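Long-range contact in 150aa long hypothetical histidine triad nucleotide-binding protein (Sulfolobus tokodaii, PDB 2EO4), which probably binds nucleotides as a zinc-containing member of the histidine triad family, and possibly acts as a hydrolase of the adenylylsulfatase type: residues Y29-G34 against H98-W103. Numbering follows the deposited sequence.
Sequences YPVSLG and HIIPTW. With PO4 (phosphate ion), chain C.
Ser32 reaches from the loop to strand 97-102, where its OG donates a hydrogen bond of 2.9 Å to Pro101 O. The hydroxyl meets a lone pair in the carbonyl plane, at a C=O...donor angle of 129°. A chi1 of 71° tucks OG in between its own backbone N and carbonyl carbon and brings it against two apolar groups, Ile100 CG2 and Pro101 CD each lying 3.3 Å from Ser32 OG. With an alanine here the Pro101 carbonyl would probably lose this donor and a small gap open over the Ile100 methyl and the proline ring. Beside the serine, Val31 CG1 lies 4.1 Å from Ile100 CG2, so one isoleucine methyl serves both loop residues.

Trp103, its NE1 held elsewhere by Val73 O, brings the far rim of its six-membered ring to the other end of the contact. Leu33 O lies at the indole edge, in the ring plane, 3.3 Å from Trp103 CH2, while Leu33 CB packs 3.8 Å from the same carbon, the two side chains running nearly perpendicular. Leu33 O also faces Pro101 CG at 3.4 Å; buried among carbons, it has no hydrogen-bonding partner in the model. Gly34 closes over the proline ring with phi positive (94°), where a CB would jam against the preceding carbonyl and come tight against Pro101 CG.

His98 of the predicted histidine triad motif donates from NE2 to a phosphate ion, probably from the crystallisation liquor, that also bonds His96, the predicted nucleophile, and so probably marks the nucleotide-phosphate pocket. Through ND1 it bonds His35 NE2, whose ND1 takes Val31 N, linking loop to motif. The contact lays the 22-26 to 36-40 connection over strand 97-102, between 36-40 and 77-84 in the antiparallel sheet, while Ile99 and Pro101 pack on helix 52-72.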
ATOM      1  N   TYR A  29      -4.825 -15.188  10.778  1.00 24.95           N
ATOM      2  CA  TYR A  29      -3.989 -16.220  10.155  1.00 25.76           C
ATOM      3  C   TYR A  29      -2.766 -15.499   9.582  1.00 25.64           C
ATOM      4  O   TYR A  29      -2.557 -15.469   8.369  1.00 25.79           O
ATOM      5  CB  TYR A  29      -4.768 -16.903   9.026  1.00 26.50           C
ATOM      6  CG  TYR A  29      -6.125 -17.444   9.441  1.00 27.47           C
ATOM      7  CD1 TYR A  29      -6.252 -18.707  10.015  1.00 27.91           C
ATOM      8  CD2 TYR A  29      -7.282 -16.689   9.250  1.00 27.88           C
ATOM      9  CE1 TYR A  29      -7.502 -19.207  10.387  1.00 29.88           C
ATOM     10  CE2 TYR A  29      -8.533 -17.177   9.616  1.00 28.44           C
ATOM     11  CZ  TYR A  29      -8.636 -18.437  10.181  1.00 30.29           C
ATOM     12  OH  TYR A  29      -9.879 -18.928  10.522  1.00 31.87           O
ATOM     13  N   PRO A  30      -1.930 -14.929  10.462  1.00 25.96           N
ATOM     14  CA  PRO A  30      -0.722 -14.180  10.090  1.00 26.55           C
ATOM     15  C   PRO A  30       0.308 -14.838   9.186  1.00 26.29           C
ATOM     16  O   PRO A  30       0.679 -15.994   9.377  1.00 25.12           O
ATOM     17  CB  PRO A  30      -0.128 -13.802  11.445  1.00 25.18           C
ATOM     18  CG  PRO A  30      -0.485 -14.966  12.290  1.00 25.44           C
ATOM     19  CD  PRO A  30      -1.931 -15.209  11.909  1.00 25.46           C
ATOM     20  N   VAL A  31       0.767 -14.070   8.203  1.00 26.65           N
ATOM     21  CA  VAL A  31       1.793 -14.524   7.270  1.00 27.75           C
ATOM     22  C   VAL A  31       3.118 -14.524   8.024  1.00 28.95           C
ATOM     23  O   VAL A  31       3.981 -15.375   7.800  1.00 27.59           O
ATOM     24  CB  VAL A  31       1.895 -13.572   6.059  1.00 29.11           C
ATOM     25  CG1 VAL A  31       3.184 -13.827   5.290  1.00 32.02           C
ATOM     26  CG2 VAL A  31       0.692 -13.766   5.154  1.00 30.94           C
ATOM     27  N   SER A  32       3.274 -13.550   8.913  1.00 27.58           N
ATOM     28  CA  SER A  32       4.479 -13.432   9.721  1.00 27.44           C
ATOM     29  C   SER A  32       4.087 -12.877  11.083  1.00 27.76           C
ATOM     30  O   SER A  32       2.988 -12.345  11.261  1.00 24.62           O
ATOM     31  CB  SER A  32       5.498 -12.505   9.048  1.00 26.69           C
ATOM     32  OG  SER A  32       5.072 -11.155   9.088  1.00 26.14           O
ATOM     33  N   LEU A  33       4.990 -13.005  12.046  1.00 26.42           N
ATOM     34  CA  LEU A  33       4.733 -12.533  13.397  1.00 27.65           C
ATOM     35  C   LEU A  33       4.428 -11.034  13.443  1.00 26.82           C
ATOM     36  O   LEU A  33       5.233 -10.214  13.005  1.00 27.01           O
ATOM     37  CB  LEU A  33       5.943 -12.845  14.284  1.00 29.98           C
ATOM     38  CG  LEU A  33       5.808 -12.479  15.760  1.00 32.49           C
ATOM     39  CD1 LEU A  33       5.888 -13.742  16.616  1.00 34.58           C
ATOM     40  CD2 LEU A  33       6.911 -11.507  16.135  1.00 34.10           C
ATOM     41  N   GLY A  34       3.257 -10.686  13.972  1.00 26.08           N
ATOM     42  CA  GLY A  34       2.880  -9.285  14.065  1.00 24.99           C
ATOM     43  C   GLY A  34       2.049  -8.770  12.898  1.00 24.51           C
ATOM     44  O   GLY A  34       1.697  -7.592  12.866  1.00 23.61           O
ATOM     45  N   HIS A  98      -2.486  -4.349   4.691  1.00 18.13           N
ATOM     46  CA  HIS A  98      -1.697  -5.345   5.403  1.00 19.71           C
ATOM     47  C   HIS A  98      -0.350  -4.751   5.800  1.00 17.03           C
ATOM     48  O   HIS A  98       0.270  -4.046   5.012  1.00 18.61           O
ATOM     49  CB  HIS A  98      -1.390  -6.545   4.496  1.00 18.64           C
ATOM     50  CG  HIS A  98      -2.591  -7.335   4.084  1.00 20.40           C
ATOM     51  ND1 HIS A  98      -2.993  -8.473   4.748  1.00 22.54           N
ATOM     52  CD2 HIS A  98      -3.447  -7.181   3.047  1.00 22.17           C
ATOM     53  CE1 HIS A  98      -4.046  -8.988   4.136  1.00 23.13           C
ATOM     54  NE2 HIS A  98      -4.342  -8.224   3.100  1.00 21.92           N
ATOM     55  N   ILE A  99       0.088  -5.040   7.024  1.00 18.45           N
ATOM     56  CA  ILE A  99       1.407  -4.630   7.491  1.00 18.36           C
ATOM     57  C   ILE A  99       2.013  -5.975   7.876  1.00 19.78           C
ATOM     58  O   ILE A  99       1.621  -6.581   8.877  1.00 20.02           O
ATOM     59  CB  ILE A  99       1.368  -3.723   8.740  1.00 18.58           C
ATOM     60  CG1 ILE A  99       0.624  -2.424   8.431  1.00 20.42           C
ATOM     61  CG2 ILE A  99       2.807  -3.372   9.163  1.00 20.00           C
ATOM     62  CD1 ILE A  99       0.458  -1.506   9.658  1.00 22.15           C
ATOM     63  N   ILE A 100       2.954  -6.441   7.062  1.00 20.55           N
ATOM     64  CA  ILE A 100       3.599  -7.734   7.266  1.00 20.86           C
ATOM     65  C   ILE A 100       5.082  -7.551   7.590  1.00 19.49           C
ATOM     66  O   ILE A 100       5.877  -7.185   6.727  1.00 20.67           O
ATOM     67  CB  ILE A 100       3.453  -8.601   5.992  1.00 21.39           C
ATOM     68  CG1 ILE A 100       1.966  -8.759   5.654  1.00 23.85           C
ATOM     69  CG2 ILE A 100       4.103  -9.968   6.203  1.00 22.60           C
ATOM     70  CD1 ILE A 100       1.701  -9.465   4.325  1.00 25.38           C
ATOM     71  N   PRO A 101       5.469  -7.801   8.849  1.00 21.15           N
ATOM     72  CA  PRO A 101       6.865  -7.653   9.276  1.00 22.01           C
ATOM     73  C   PRO A 101       7.835  -8.649   8.652  1.00 21.81           C
ATOM     74  O   PRO A 101       7.479  -9.793   8.367  1.00 22.84           O
ATOM     75  CB  PRO A 101       6.787  -7.831  10.795  1.00 22.47           C
ATOM     76  CG  PRO A 101       5.384  -7.392  11.129  1.00 22.58           C
ATOM     77  CD  PRO A 101       4.595  -8.040  10.010  1.00 21.00           C
ATOM     78  N   THR A 102       9.068  -8.201   8.447  1.00 22.18           N
ATOM     79  CA  THR A 102      10.105  -9.056   7.890  1.00 23.65           C
ATOM     80  C   THR A 102      11.384  -8.867   8.700  1.00 25.88           C
ATOM     81  O   THR A 102      11.547  -7.862   9.394  1.00 24.35           O
ATOM     82  CB  THR A 102      10.396  -8.724   6.403  1.00 22.84           C
ATOM     83  OG1 THR A 102      10.891  -7.385   6.287  1.00 22.38           O
ATOM     84  CG2 THR A 102       9.129  -8.865   5.570  1.00 23.14           C
ATOM     85  N   TRP A 103      12.280  -9.843   8.609  1.00 27.53           N
ATOM     86  CA  TRP A 103      13.555  -9.798   9.321  1.00 29.99           C
ATOM     87  C   TRP A 103      14.638 -10.332   8.401  1.00 32.97           C
ATOM     88  O   TRP A 103      14.377 -11.185   7.552  1.00 32.85           O
ATOM     89  CB  TRP A 103      13.504 -10.677  10.575  1.00 28.82           C
ATOM     90  CG  TRP A 103      12.522 -10.222  11.604  1.00 28.86           C
ATOM     91  CD1 TRP A 103      12.767  -9.401  12.669  1.00 28.43           C
ATOM     92  CD2 TRP A 103      11.127 -10.538  11.652  1.00 29.17           C
ATOM     93  NE1 TRP A 103      11.609  -9.188  13.378  1.00 30.17           N
ATOM     94  CE2 TRP A 103      10.588  -9.874  12.775  1.00 28.95           C
ATOM     95  CE3 TRP A 103      10.281 -11.319  10.854  1.00 28.24           C
ATOM     96  CZ2 TRP A 103       9.236  -9.966  13.120  1.00 29.62           C
ATOM     97  CZ3 TRP A 103       8.934 -11.409  11.199  1.00 30.46           C
ATOM     98  CH2 TRP A 103       8.429 -10.735  12.322  1.00 28.90           C
TER
HETATM   99  P   PO4 C 202      -7.065  -9.697   1.444  1.00 22.25           P
HETATM  100  O1  PO4 C 202      -6.861  -9.749   2.910  1.00 22.31           O
HETATM  101  O2  PO4 C 202      -6.249  -8.603   0.860  1.00 22.88           O
HETATM  102  O3  PO4 C 202      -6.650 -11.001   0.846  1.00 21.41           O
HETATM  103  O4  PO4 C 202      -8.504  -9.451   1.151  1.00 21.92           O